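Fumarate reductase iron-sulfur subunit (Mycolicibacterium smegmatis, PDB 7D6V) carries three iron-sulfur clusters in the mycobacterial succinate dehydrogenase Sdh1 and probably relays electrons from the catalytic subunit toward the quinone site at the membrane anchor. Local coordinates at residues 18-23 with 88-93; 64-69 with 79-84; 70-75 with 144-149; 113-118 with 174-179. One frame throughout, in Å; residues are numbered along the deposited sequence.

In the fold
Contacts 1 and 2 belong to the 2Fe-2S domain, contact 4 lies on the opposite side of the chain's centre, and contact 3, whose centre is about 6 Å from that of the chain, joins the two cluster-binding halves. Contact 2 is nested in the loop closed by contact 1, and Glu65 N probably hydrogen-bonds Thr90 O, 3.1 Å away, linking the two. Contacts 2 and 3 share the hairpin of strands 63-65 and 70-72. Contact 3 meets contact 4 where Cys145 packs on Met175. All four interfaces are small and mostly apolar, with no hydrogen bond between their segments; contact 2 adds an asparagine amide beside a phenylalanine ring. Contact 3 alone is wholly buried, beside metal clusters.

Contact 1 (18-23 with 88-93); sequences GELHDY and TVTPLR
Leu20 overlaps the methyl groups of two threonines, Thr88 and Thr90, which reach it from the 88-93 segment. Its CD2 does most of the touching, lying 3.8 Å from Thr90 CG2 and 3.9 Å from Thr88 CG2. The other branch is a looser neighbour of Thr88 alone, with CD1 4.2 Å from Thr88 CG2. The leucine crosses Thr88 at about a right angle and runs at a slant to Thr90. The threonines present the same kind of group by different rotations: CG2 of Thr88 is anti to its backbone N, whereas at Thr90 OG1 stands between N and the carbonyl carbon (chi1 73°) and CG2 is turned anti to that carbon. Thr90 OG1 makes a weak hydrogen bond with Pro91 O. No hydrogen bond joins the two segments. Leu26 of the membrane anchor subunit packs on both threonines, while Leu20 also rests on Arg9 and Trp11 of the intervening strand 4-14. The contact thus packs strand 17-27, at one edge of the sheet within this chain, against the chain leaving strand 86-87, in the beta-grasp fold of plant-type 2Fe-2S ferredoxins, to which this domain belongs.

Contact 2 (64-69 with 79-84); sequences AEINGR and STFGED
Phe81 meets Ile66 and Asn67 through the outer part of its ring. The closest approach is apolar, Ile66 CG2 to Phe81 CZ at 3.7 Å, and the side chains cross at about a right angle. Next to it, Asn67 ND2 lies 4.1 Å from Phe81 CE1; the amide plane is turned 70° from the ring, and these side chains run past each other in opposite directions. Both groups come to the ring obliquely, and no hydrogen bond links the segments. At Ile66 the branches divide the work: CG2, anti to the backbone N, faces the phenylalanine, while the CG1-CD1 arm leads away from it and packs against Met73. Within its own segment, the ring carries Thr80 CB over the centre of one face, 4.1 Å above the plane. The tight turn behind the isoleucine is closed by a backbone bond from Ile66 N to Arg69 O, 2.9 Å. Asn67 also touches Glu85 and Thr28 of the membrane anchor subunit. Within the 2Fe-2S domain, with the Ile66 side chain about 10 Å from the 2Fe-2S cluster, the contact sets the turn between strands 63-65 and 70-72 against the loop from strand 70-72 to strand 86-87.

Contact 3 (70-75 with 144-149); sequences PRLMCM and KCIECF. With SF4 (iron/sulfur cluster), chain F.
Apolar packing across the interface comes from Leu72, whose two methyls diverge to different partners. CD1 is 4.2 Å from Ile146 CD1, and CD2 lies at the same distance from Cys148 CB; both are loose van der Waals contacts between buried groups. With CG anti to its carbonyl carbon (chi1 -65°), the leucine extends its forked end toward the cluster-binding loop.

Metal coordination dominates the 144-149 segment. Cys145 SG binds FE3 of the 4Fe-4S cluster at 2.4 Å, and Cys148 SG binds FE4 at the same length. Both belong to the CxxCxxC motif of a ferredoxin-type 4Fe-4S site, with Cys151 and Cys213 also in the pocket. Their sulfurs are set by different torsions: that of Cys145 is anti to the backbone N (chi1 155°), whereas that of Cys148 stands between N and the carbonyl carbon. Phe149 N approaches cluster sulfur S2 to 3.3 Å. On the other segment Cys74 is a ligand of the 2Fe-2S cluster, so Leu72 borders that cluster on its own side and touches a ligand residue of the 4Fe-4S cluster, Cys148, on the other.

Among polar interactions, Glu147, at the centre of an inverse gamma turn, forms a salt bridge with Arg172. Lys44 of subunit A donates a hydrogen bond to Glu147 O, bringing the catalytic subunit to the cluster loop.

The contact joins the second strand of the 63-65/70-72 hairpin to the loop between helices 133-142 and 150-154; Pro70 packs on the latter helix, and Cys145 touches helix 171-181.

Contact 4 (113-118 with 174-179); sequences RQIPSF and HMRIAE
The non-regular 113-118 segment passes alongside one turn of helix 171-181, with the closest CA atoms, those of Ile115 and Ile177, 7.3 Å apart. Ile115 carries the contact. Its CD1 rests 3.8 Å from Ile177 CG1, and CG2 meets that same methylene at 3.9 Å, so the two ends of the isoleucine fork bear on one carbon. With CG1 anti to the carbonyl carbon and the chain extended beyond it (chi2 -179°), CD1 also reaches the helix at Arg176, 4.2 Å from CG. Here the linker that follows helix 107-112 packs on a helix of the dicluster domain, the part of the subunit that holds the 4Fe-4S and 3Fe-4S clusters. The side chain of Arg176 is about 9 Å from the bound 4Fe-4S cluster (SF4). The side chain of Ile177 is about 12 Å from the bound 3Fe-4S cluster (F3S). Arg176 offers aliphatic carbon to Ile115 while its bent chain (chi2 96°) brings the guanidinium to Glu179, one turn later. Arg176 NH1 and Glu179 OE1 form a salt bridge of 3.0 Å, which would tend to fix the rotation of the arginine. Gln153 of succinate dehydrogenase subunit A hydrogen-bonds Ile115 O through NE2 and Ser117 OG through OE1. Farther along, Pro116 O and Ser117 O are both held by Arg190, and Ile177 also packs on Met227 of helix 219-235 and Ala194 of helix 191-196.

Contact 1 (18-23 with 88-93)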
loop_
_atom_site.group_PDB
_atom_site.type_symbol
_atom_site.label_atom_id
_atom_site.label_comp_id
_atom_site.label_asym_id
_atom_site.label_seq_id
_atom_site.Cartn_x
_atom_site.Cartn_y
_atom_site.Cartn_z
ATOM N N GLY B 18 6.143 -30.782 -0.129
ATOM C CA GLY B 18 5.672 -30.157 -1.348
ATOM C C GLY B 18 6.629 -30.396 -2.492
ATOM O O GLY B 18 7.650 -31.071 -2.349
ATOM N N GLU B 19 6.283 -29.812 -3.635
ATOM C CA GLU B 19 6.963 -30.089 -4.890
ATOM C C GLU B 19 6.566 -29.031 -5.905
ATOM O O GLU B 19 5.494 -28.431 -5.802
ATOM C CB GLU B 19 6.596 -31.485 -5.405
ATOM C CG GLU B 19 7.592 -32.108 -6.343
ATOM C CD GLU B 19 7.094 -33.429 -6.883
ATOM O OE1 GLU B 19 5.889 -33.710 -6.729
ATOM O OE2 GLU B 19 7.902 -34.183 -7.464
ATOM N N LEU B 20 7.436 -28.812 -6.885
ATOM C CA LEU B 20 7.099 -27.966 -8.020
ATOM C C LEU B 20 6.357 -28.783 -9.068
ATOM O O LEU B 20 6.658 -29.959 -9.284
ATOM C CB LEU B 20 8.355 -27.349 -8.633
ATOM C CG LEU B 20 9.193 -26.406 -7.771
ATOM C CD1 LEU B 20 10.541 -26.162 -8.420
ATOM C CD2 LEU B 20 8.476 -25.098 -7.533
ATOM N N HIS B 21 5.381 -28.152 -9.717
ATOM C CA HIS B 21 4.567 -28.800 -10.734
ATOM C C HIS B 21 4.603 -27.981 -12.016
ATOM O O HIS B 21 4.586 -26.749 -11.976
ATOM C CB HIS B 21 3.123 -28.971 -10.256
ATOM C CG HIS B 21 2.934 -30.118 -9.314
ATOM N ND1 HIS B 21 3.312 -30.065 -7.990
ATOM C CD2 HIS B 21 2.413 -31.352 -9.506
ATOM C CE1 HIS B 21 3.030 -31.214 -7.407
ATOM N NE2 HIS B 21 2.482 -32.013 -8.305
ATOM N N ASP B 22 4.633 -28.672 -13.151
ATOM C CA ASP B 22 4.770 -28.041 -14.458
ATOM C C ASP B 22 3.395 -27.833 -15.081
ATOM O O ASP B 22 2.658 -28.798 -15.303
ATOM C CB ASP B 22 5.650 -28.890 -15.374
ATOM C CG ASP B 22 7.116 -28.815 -15.006
ATOM O OD1 ASP B 22 7.551 -27.762 -14.497
ATOM O OD2 ASP B 22 7.839 -29.806 -15.226
ATOM N N TYR B 23 3.061 -26.578 -15.371
ATOM C CA TYR B 23 1.810 -26.220 -16.024
ATOM C C TYR B 23 2.095 -25.376 -17.259
ATOM O O TYR B 23 3.066 -24.618 -17.300
ATOM C CB TYR B 23 0.884 -25.449 -15.076
ATOM C CG TYR B 23 0.526 -26.198 -13.817
ATOM C CD1 TYR B 23 1.081 -25.846 -12.596
ATOM C CD2 TYR B 23 -0.372 -27.252 -13.848
ATOM C CE1 TYR B 23 0.755 -26.528 -11.445
ATOM C CE2 TYR B 23 -0.703 -27.935 -12.706
ATOM C CZ TYR B 23 -0.140 -27.570 -11.506
ATOM O OH TYR B 23 -0.474 -28.258 -10.363
ATOM N N THR B 88 9.047 -19.823 -12.311
ATOM C CA THR B 88 8.898 -20.711 -11.162
ATOM C C THR B 88 8.331 -19.928 -9.986
ATOM O O THR B 88 9.052 -19.165 -9.340
ATOM C CB THR B 88 10.242 -21.333 -10.795
ATOM O OG1 THR B 88 10.692 -22.155 -11.874
ATOM C CG2 THR B 88 10.117 -22.177 -9.542
ATOM N N VAL B 89 7.061 -20.161 -9.669
ATOM C CA VAL B 89 6.361 -19.413 -8.631
ATOM C C VAL B 89 6.271 -20.282 -7.383
ATOM O O VAL B 89 5.710 -21.384 -7.420
ATOM C CB VAL B 89 4.966 -18.976 -9.103
ATOM C CG1 VAL B 89 4.380 -17.950 -8.149
ATOM C CG2 VAL B 89 5.035 -18.427 -10.513
ATOM N N THR B 90 6.804 -19.778 -6.280
ATOM C CA THR B 90 6.831 -20.447 -4.989
ATOM C C THR B 90 6.356 -19.482 -3.917
ATOM O O THR B 90 6.379 -18.264 -4.115
ATOM C CB THR B 90 8.242 -20.949 -4.638
ATOM O OG1 THR B 90 9.075 -19.841 -4.285
ATOM C CG2 THR B 90 8.860 -21.701 -5.799
ATOM N N PRO B 91 5.904 -19.994 -2.774
ATOM C CA PRO B 91 5.543 -19.108 -1.663
ATOM C C PRO B 91 6.779 -18.487 -1.028
ATOM O O PRO B 91 7.921 -18.832 -1.336
ATOM C CB PRO B 91 4.826 -20.042 -0.688
ATOM C CG PRO B 91 5.393 -21.377 -0.984
ATOM C CD PRO B 91 5.620 -21.403 -2.459
ATOM N N LEU B 92 6.530 -17.537 -0.132
ATOM C CA LEU B 92 7.605 -16.938 0.643
ATOM C C LEU B 92 8.299 -18.002 1.484
ATOM O O LEU B 92 7.646 -18.826 2.128
ATOM C CB LEU B 92 7.054 -15.828 1.535
ATOM C CG LEU B 92 6.278 -14.706 0.848
ATOM C CD1 LEU B 92 5.838 -13.674 1.861
ATOM C CD2 LEU B 92 7.121 -14.060 -0.229
ATOM N N ARG B 93 9.629 -17.982 1.478
ATOM C CA ARG B 93 10.423 -19.028 2.105
ATOM C C ARG B 93 10.872 -18.686 3.518
ATOM O O ARG B 93 11.623 -19.460 4.111
ATOM C CB ARG B 93 11.644 -19.351 1.242
ATOM C CG ARG B 93 11.319 -20.123 -0.018
ATOM C CD ARG B 93 12.570 -20.437 -0.811
ATOM N NE ARG B 93 13.185 -21.688 -0.386
ATOM C CZ ARG B 93 14.347 -22.141 -0.841
ATOM N NH1 ARG B 93 15.021 -21.444 -1.740
ATOM N NH2 ARG B 93 14.832 -23.290 -0.403
#

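Contact 2 (64-69 with 79-84)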
loop_
_atom_site.group_PDB
_atom_site.type_symbol
_atom_site.label_atom_id
_atom_site.label_comp_id
_atom_site.label_asym_id
_atom_site.label_seq_id
_atom_site.Cartn_x
_atom_site.Cartn_y
_atom_site.Cartn_z
ATOM N N ALA B 64 4.890 -13.182 -3.223
ATOM C CA ALA B 64 5.425 -14.502 -3.526
ATOM C C ALA B 64 6.878 -14.332 -3.944
ATOM O O ALA B 64 7.441 -13.240 -3.850
ATOM C CB ALA B 64 4.588 -15.200 -4.604
ATOM N N GLU B 65 7.496 -15.415 -4.397
ATOM C CA GLU B 65 8.843 -15.373 -4.963
ATOM C C GLU B 65 8.719 -15.825 -6.412
ATOM O O GLU B 65 8.572 -17.019 -6.688
ATOM C CB GLU B 65 9.803 -16.234 -4.156
ATOM C CG GLU B 65 9.922 -15.776 -2.713
ATOM C CD GLU B 65 10.996 -16.505 -1.944
ATOM O OE1 GLU B 65 11.788 -17.236 -2.572
ATOM O OE2 GLU B 65 11.047 -16.349 -0.709
ATOM N N ILE B 66 8.785 -14.864 -7.334
ATOM C CA ILE B 66 8.269 -15.085 -8.681
ATOM C C ILE B 66 9.232 -15.912 -9.516
ATOM O O ILE B 66 8.812 -16.815 -10.245
ATOM C CB ILE B 66 7.944 -13.742 -9.356
ATOM C CG1 ILE B 66 6.683 -13.146 -8.737
ATOM C CG2 ILE B 66 7.756 -13.927 -10.846
ATOM C CD1 ILE B 66 5.556 -14.127 -8.645
ATOM N N ASN B 67 10.520 -15.593 -9.485
ATOM C CA ASN B 67 11.502 -16.448 -10.142
ATOM C C ASN B 67 12.764 -16.518 -9.287
ATOM O O ASN B 67 13.888 -16.411 -9.778
ATOM C CB ASN B 67 11.777 -15.955 -11.559
ATOM C CG ASN B 67 12.465 -16.992 -12.408
ATOM O OD1 ASN B 67 12.781 -18.080 -11.940
ATOM N ND2 ASN B 67 12.673 -16.672 -13.677
ATOM N N GLY B 68 12.576 -16.692 -7.982
ATOM C CA GLY B 68 13.640 -16.573 -7.016
ATOM C C GLY B 68 13.683 -15.242 -6.300
ATOM O O GLY B 68 14.405 -15.114 -5.306
ATOM N N ARG B 69 12.928 -14.252 -6.775
ATOM C CA ARG B 69 12.924 -12.901 -6.242
ATOM C C ARG B 69 11.608 -12.610 -5.545
ATOM O O ARG B 69 10.544 -12.839 -6.132
ATOM C CB ARG B 69 13.144 -11.881 -7.362
ATOM C CG ARG B 69 14.082 -12.336 -8.457
ATOM C CD ARG B 69 15.522 -12.275 -8.000
ATOM N NE ARG B 69 15.921 -10.911 -7.671
ATOM C CZ ARG B 69 16.554 -10.096 -8.506
ATOM N NH1 ARG B 69 16.867 -10.505 -9.727
ATOM N NH2 ARG B 69 16.875 -8.871 -8.120
ATOM N N SER B 79 6.201 -10.023 -19.018
ATOM C CA SER B 79 7.027 -9.798 -20.193
ATOM C C SER B 79 8.482 -9.599 -19.809
ATOM O O SER B 79 9.333 -9.429 -20.686
ATOM C CB SER B 79 6.519 -8.589 -20.980
ATOM O OG SER B 79 6.728 -7.390 -20.258
ATOM N N THR B 80 8.765 -9.604 -18.505
ATOM C CA THR B 80 10.132 -9.673 -18.012
ATOM C C THR B 80 10.820 -10.945 -18.487
ATOM O O THR B 80 12.048 -10.982 -18.616
ATOM C CB THR B 80 10.112 -9.603 -16.483
ATOM O OG1 THR B 80 9.606 -8.328 -16.072
ATOM C CG2 THR B 80 11.499 -9.800 -15.893
ATOM N N PHE B 81 10.043 -11.976 -18.793
ATOM C CA PHE B 81 10.546 -13.306 -19.081
ATOM C C PHE B 81 10.365 -13.626 -20.558
ATOM O O PHE B 81 9.414 -13.169 -21.195
ATOM C CB PHE B 81 9.810 -14.346 -18.238
ATOM C CG PHE B 81 9.620 -13.938 -16.811
ATOM C CD1 PHE B 81 10.703 -13.756 -15.976
ATOM C CD2 PHE B 81 8.351 -13.705 -16.316
ATOM C CE1 PHE B 81 10.524 -13.372 -14.667
ATOM C CE2 PHE B 81 8.167 -13.320 -15.009
ATOM C CZ PHE B 81 9.254 -13.153 -14.183
ATOM N N GLY B 82 11.283 -14.418 -21.094
ATOM C CA GLY B 82 11.171 -14.853 -22.467
ATOM C C GLY B 82 10.035 -15.837 -22.663
ATOM O O GLY B 82 9.484 -16.408 -21.722
ATOM N N GLU B 83 9.674 -16.035 -23.931
ATOM C CA GLU B 83 8.598 -16.962 -24.256
ATOM C C GLU B 83 9.021 -18.416 -24.105
ATOM O O GLU B 83 8.159 -19.287 -23.955
ATOM C CB GLU B 83 8.097 -16.702 -25.674
ATOM C CG GLU B 83 7.535 -15.308 -25.871
ATOM C CD GLU B 83 6.836 -15.140 -27.202
ATOM O OE1 GLU B 83 6.340 -14.029 -27.474
ATOM O OE2 GLU B 83 6.784 -16.118 -27.977
ATOM N N ASP B 84 10.322 -18.698 -24.137
ATOM C CA ASP B 84 10.837 -20.035 -23.881
ATOM C C ASP B 84 11.492 -20.149 -22.510
ATOM O O ASP B 84 12.188 -21.131 -22.244
ATOM C CB ASP B 84 11.821 -20.443 -24.980
ATOM C CG ASP B 84 12.859 -19.375 -25.259
ATOM O OD1 ASP B 84 12.636 -18.208 -24.873
ATOM O OD2 ASP B 84 13.897 -19.702 -25.869
#

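Contact 3 (70-75 with 144-149)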
loop_
_atom_site.group_PDB
_atom_site.type_symbol
_atom_site.label_atom_id
_atom_site.label_comp_id
_atom_site.label_asym_id
_atom_site.label_seq_id
_atom_site.Cartn_x
_atom_site.Cartn_y
_atom_site.Cartn_z
ATOM N N PRO B 70 11.634 -12.109 -4.311
ATOM C CA PRO B 70 10.386 -11.704 -3.651
ATOM C C PRO B 70 9.698 -10.552 -4.366
ATOM O O PRO B 70 10.228 -9.438 -4.429
ATOM C CB PRO B 70 10.851 -11.298 -2.247
ATOM C CG PRO B 70 12.161 -11.985 -2.064
ATOM C CD PRO B 70 12.793 -11.989 -3.415
ATOM N N ARG B 71 8.513 -10.814 -4.907
ATOM C CA ARG B 71 7.756 -9.861 -5.700
ATOM C C ARG B 71 6.292 -9.879 -5.280
ATOM O O ARG B 71 5.851 -10.715 -4.488
ATOM C CB ARG B 71 7.854 -10.175 -7.199
ATOM C CG ARG B 71 9.244 -10.120 -7.797
ATOM C CD ARG B 71 9.798 -8.717 -7.754
ATOM N NE ARG B 71 8.905 -7.771 -8.415
ATOM C CZ ARG B 71 8.911 -7.515 -9.718
ATOM N NH1 ARG B 71 9.764 -8.138 -10.517
ATOM N NH2 ARG B 71 8.057 -6.636 -10.220
ATOM N N LEU B 72 5.543 -8.920 -5.817
ATOM C CA LEU B 72 4.089 -8.970 -5.819
ATOM C C LEU B 72 3.629 -9.581 -7.135
ATOM O O LEU B 72 4.103 -9.187 -8.203
ATOM C CB LEU B 72 3.483 -7.578 -5.648
ATOM C CG LEU B 72 3.698 -6.827 -4.337
ATOM C CD1 LEU B 72 3.170 -5.415 -4.470
ATOM C CD2 LEU B 72 3.024 -7.544 -3.185
ATOM N N MET B 73 2.717 -10.551 -7.054
ATOM C CA MET B 73 2.260 -11.222 -8.264
ATOM C C MET B 73 1.461 -10.286 -9.160
ATOM O O MET B 73 1.521 -10.407 -10.388
ATOM C CB MET B 73 1.434 -12.453 -7.900
ATOM C CG MET B 73 2.272 -13.646 -7.483
ATOM S SD MET B 73 1.319 -15.124 -7.107
ATOM C CE MET B 73 0.715 -14.726 -5.473
ATOM N N CYS B 74 0.746 -9.342 -8.558
ATOM C CA CYS B 74 -0.070 -8.394 -9.315
ATOM C C CYS B 74 0.732 -7.256 -9.950
ATOM O O CYS B 74 0.169 -6.410 -10.645
ATOM C CB CYS B 74 -1.177 -7.819 -8.427
ATOM S SG CYS B 74 -0.712 -6.321 -7.529
ATOM N N MET B 75 2.040 -7.235 -9.715
ATOM C CA MET B 75 2.892 -6.197 -10.270
ATOM C C MET B 75 4.027 -6.730 -11.133
ATOM O O MET B 75 4.839 -5.934 -11.614
ATOM C CB MET B 75 3.477 -5.332 -9.146
ATOM C CG MET B 75 2.442 -4.528 -8.378
ATOM S SD MET B 75 1.527 -3.354 -9.391
ATOM C CE MET B 75 2.803 -2.161 -9.770
ATOM N N LYS B 144 4.038 5.135 3.773
ATOM C CA LYS B 144 3.673 4.586 2.474
ATOM C C LYS B 144 3.633 3.067 2.465
ATOM O O LYS B 144 3.224 2.482 1.459
ATOM C CB LYS B 144 4.658 5.057 1.401
ATOM C CG LYS B 144 4.425 6.460 0.888
ATOM C CD LYS B 144 5.684 7.014 0.251
ATOM C CE LYS B 144 6.191 6.092 -0.840
ATOM N NZ LYS B 144 7.676 6.103 -0.937
ATOM N N CYS B 145 4.103 2.439 3.532
ATOM C CA CYS B 145 4.231 0.983 3.583
ATOM C C CYS B 145 3.013 0.053 3.542
ATOM O O CYS B 145 2.326 -0.122 4.549
ATOM C CB CYS B 145 5.108 0.591 4.780
ATOM S SG CYS B 145 4.804 -1.074 5.415
ATOM N N ILE B 146 2.750 -0.544 2.378
ATOM C CA ILE B 146 1.705 -1.555 2.298
ATOM C C ILE B 146 2.282 -2.825 2.906
ATOM O O ILE B 146 3.345 -3.298 2.493
ATOM C CB ILE B 146 1.228 -1.768 0.850
ATOM C CG1 ILE B 146 2.337 -2.326 -0.044
ATOM C CG2 ILE B 146 0.734 -0.461 0.263
ATOM C CD1 ILE B 146 1.838 -3.002 -1.287
ATOM N N GLU B 147 1.621 -3.358 3.922
ATOM C CA GLU B 147 2.271 -4.403 4.698
ATOM C C GLU B 147 2.328 -5.697 3.899
ATOM O O GLU B 147 1.588 -6.647 4.168
ATOM C CB GLU B 147 1.554 -4.593 6.031
ATOM C CG GLU B 147 1.867 -3.493 7.022
ATOM C CD GLU B 147 1.132 -3.653 8.329
ATOM O OE1 GLU B 147 0.043 -4.260 8.329
ATOM O OE2 GLU B 147 1.645 -3.172 9.358
ATOM N N CYS B 148 3.243 -5.744 2.936
ATOM C CA CYS B 148 3.429 -6.930 2.109
ATOM C C CYS B 148 4.362 -7.911 2.815
ATOM O O CYS B 148 4.222 -9.126 2.678
ATOM C CB CYS B 148 3.996 -6.549 0.741
ATOM S SG CYS B 148 5.801 -6.451 0.682
ATOM N N PHE B 149 5.314 -7.371 3.570
ATOM C CA PHE B 149 6.275 -8.181 4.313
ATOM C C PHE B 149 7.306 -8.841 3.408
ATOM O O PHE B 149 7.918 -9.843 3.788
ATOM C CB PHE B 149 5.560 -9.230 5.169
ATOM C CG PHE B 149 4.493 -8.656 6.054
ATOM C CD1 PHE B 149 4.760 -7.567 6.863
ATOM C CD2 PHE B 149 3.220 -9.194 6.065
ATOM C CE1 PHE B 149 3.783 -7.034 7.674
ATOM C CE2 PHE B 149 2.240 -8.665 6.873
ATOM C CZ PHE B 149 2.522 -7.583 7.680
HETATM FE FE1 SF4 F . 8.594 -4.043 3.711
HETATM FE FE2 SF4 F . 8.215 -1.907 1.611
HETATM FE FE3 SF4 F . 6.191 -2.219 3.830
HETATM FE FE4 SF4 F . 6.391 -4.313 1.664
HETATM S S1 SF4 F . 6.101 -2.198 1.697
HETATM S S2 SF4 F . 6.481 -4.334 3.797
HETATM S S3 SF4 F . 8.505 -4.022 1.577
HETATM S S4 SF4 F . 8.304 -1.929 3.745
#

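Contact 4 (113-118 with 174-179)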
loop_
_atom_site.group_PDB
_atom_site.type_symbol
_atom_site.label_atom_id
_atom_site.label_comp_id
_atom_site.label_asym_id
_atom_site.label_seq_id
_atom_site.Cartn_x
_atom_site.Cartn_y
_atom_site.Cartn_z
ATOM N N ARG B 113 2.354 -5.744 17.777
ATOM C CA ARG B 113 1.799 -5.328 19.056
ATOM C C ARG B 113 2.816 -5.374 20.190
ATOM O O ARG B 113 2.430 -5.306 21.360
ATOM C CB ARG B 113 0.569 -6.163 19.408
ATOM C CG ARG B 113 0.746 -7.654 19.337
ATOM C CD ARG B 113 -0.606 -8.314 19.166
ATOM N NE ARG B 113 -0.697 -9.587 19.869
ATOM C CZ ARG B 113 -1.808 -10.308 19.958
ATOM N NH1 ARG B 113 -2.924 -9.876 19.391
ATOM N NH2 ARG B 113 -1.805 -11.456 20.619
ATOM N N GLN B 114 4.102 -5.489 19.871
ATOM C CA GLN B 114 5.149 -5.305 20.865
ATOM C C GLN B 114 5.746 -3.908 20.839
ATOM O O GLN B 114 6.295 -3.467 21.852
ATOM C CB GLN B 114 6.266 -6.335 20.667
ATOM C CG GLN B 114 5.844 -7.764 20.943
ATOM C CD GLN B 114 6.860 -8.776 20.458
ATOM O OE1 GLN B 114 7.917 -8.416 19.945
ATOM N NE2 GLN B 114 6.544 -10.054 20.620
ATOM N N ILE B 115 5.644 -3.209 19.719
ATOM C CA ILE B 115 6.185 -1.853 19.605
ATOM C C ILE B 115 5.226 -0.879 20.282
ATOM O O ILE B 115 4.015 -0.935 20.017
ATOM C CB ILE B 115 6.397 -1.485 18.142
ATOM C CG1 ILE B 115 7.392 -2.443 17.492
ATOM C CG2 ILE B 115 6.887 -0.051 18.014
ATOM C CD1 ILE B 115 7.664 -2.121 16.058
ATOM N N PRO B 116 5.713 0.002 21.155
ATOM C CA PRO B 116 4.833 1.018 21.742
ATOM C C PRO B 116 4.218 1.895 20.665
ATOM O O PRO B 116 4.865 2.255 19.682
ATOM C CB PRO B 116 5.772 1.817 22.652
ATOM C CG PRO B 116 6.897 0.899 22.930
ATOM C CD PRO B 116 7.079 0.080 21.693
ATOM N N SER B 117 2.953 2.243 20.863
ATOM C CA SER B 117 2.192 2.953 19.853
ATOM C C SER B 117 2.414 4.457 19.973
ATOM O O SER B 117 3.166 4.938 20.822
ATOM C CB SER B 117 0.713 2.601 19.967
ATOM O OG SER B 117 0.493 1.249 19.609
ATOM N N PHE B 118 1.754 5.207 19.095
ATOM C CA PHE B 118 1.857 6.658 19.116
ATOM C C PHE B 118 1.314 7.211 20.426
ATOM O O PHE B 118 0.207 6.870 20.848
ATOM C CB PHE B 118 1.097 7.249 17.929
ATOM C CG PHE B 118 0.868 8.728 18.028
ATOM C CD1 PHE B 118 -0.399 9.229 18.265
ATOM C CD2 PHE B 118 1.915 9.616 17.879
ATOM C CE1 PHE B 118 -0.613 10.583 18.355
ATOM C CE2 PHE B 118 1.704 10.971 17.969
ATOM C CZ PHE B 118 0.441 11.455 18.205
ATOM N N HIS B 174 11.370 -2.089 12.490
ATOM C CA HIS B 174 12.359 -1.066 12.799
ATOM C C HIS B 174 12.082 0.215 12.023
ATOM O O HIS B 174 12.302 1.316 12.543
ATOM C CB HIS B 174 13.762 -1.596 12.522
ATOM C CG HIS B 174 14.241 -2.575 13.546
ATOM N ND1 HIS B 174 14.547 -2.209 14.838
ATOM C CD2 HIS B 174 14.439 -3.912 13.478
ATOM C CE1 HIS B 174 14.925 -3.275 15.518
ATOM N NE2 HIS B 174 14.869 -4.321 14.715
ATOM N N MET B 175 11.566 0.096 10.799
ATOM C CA MET B 175 11.085 1.270 10.081
ATOM C C MET B 175 9.910 1.913 10.807
ATOM O O MET B 175 9.783 3.140 10.834
ATOM C CB MET B 175 10.693 0.886 8.655
ATOM C CG MET B 175 10.278 2.055 7.785
ATOM S SD MET B 175 9.559 1.539 6.222
ATOM C CE MET B 175 8.055 0.760 6.787
ATOM N N ARG B 176 9.028 1.097 11.383
ATOM C CA ARG B 176 7.921 1.627 12.174
ATOM C C ARG B 176 8.424 2.361 13.413
ATOM O O ARG B 176 7.890 3.414 13.785
ATOM C CB ARG B 176 6.976 0.488 12.559
ATOM C CG ARG B 176 5.967 0.841 13.626
ATOM C CD ARG B 176 4.641 1.241 13.019
ATOM N NE ARG B 176 3.616 1.420 14.042
ATOM C CZ ARG B 176 3.025 2.577 14.309
ATOM N NH1 ARG B 176 3.351 3.664 13.628
ATOM N NH2 ARG B 176 2.105 2.645 15.258
ATOM N N ILE B 177 9.449 1.814 14.069
ATOM C CA ILE B 177 10.064 2.493 15.206
ATOM C C ILE B 177 10.649 3.832 14.775
ATOM O O ILE B 177 10.511 4.837 15.477
ATOM C CB ILE B 177 11.130 1.594 15.859
ATOM C CG1 ILE B 177 10.473 0.395 16.541
ATOM C CG2 ILE B 177 11.953 2.377 16.865
ATOM C CD1 ILE B 177 11.459 -0.623 17.055
ATOM N N ALA B 178 11.315 3.866 13.619
ATOM C CA ALA B 178 11.849 5.127 13.108
ATOM C C ALA B 178 10.735 6.119 12.795
ATOM O O ALA B 178 10.871 7.322 13.047
ATOM C CB ALA B 178 12.698 4.871 11.865
ATOM N N GLU B 179 9.630 5.630 12.233
ATOM C CA GLU B 179 8.492 6.489 11.920
ATOM C C GLU B 179 7.902 7.102 13.182
ATOM O O GLU B 179 7.528 8.280 13.193
ATOM C CB GLU B 179 7.444 5.682 11.152
ATOM C CG GLU B 179 6.298 6.483 10.553
ATOM C CD GLU B 179 5.186 6.754 11.544
ATOM O OE1 GLU B 179 5.001 5.932 12.464
ATOM O OE2 GLU B 179 4.501 7.788 11.409
#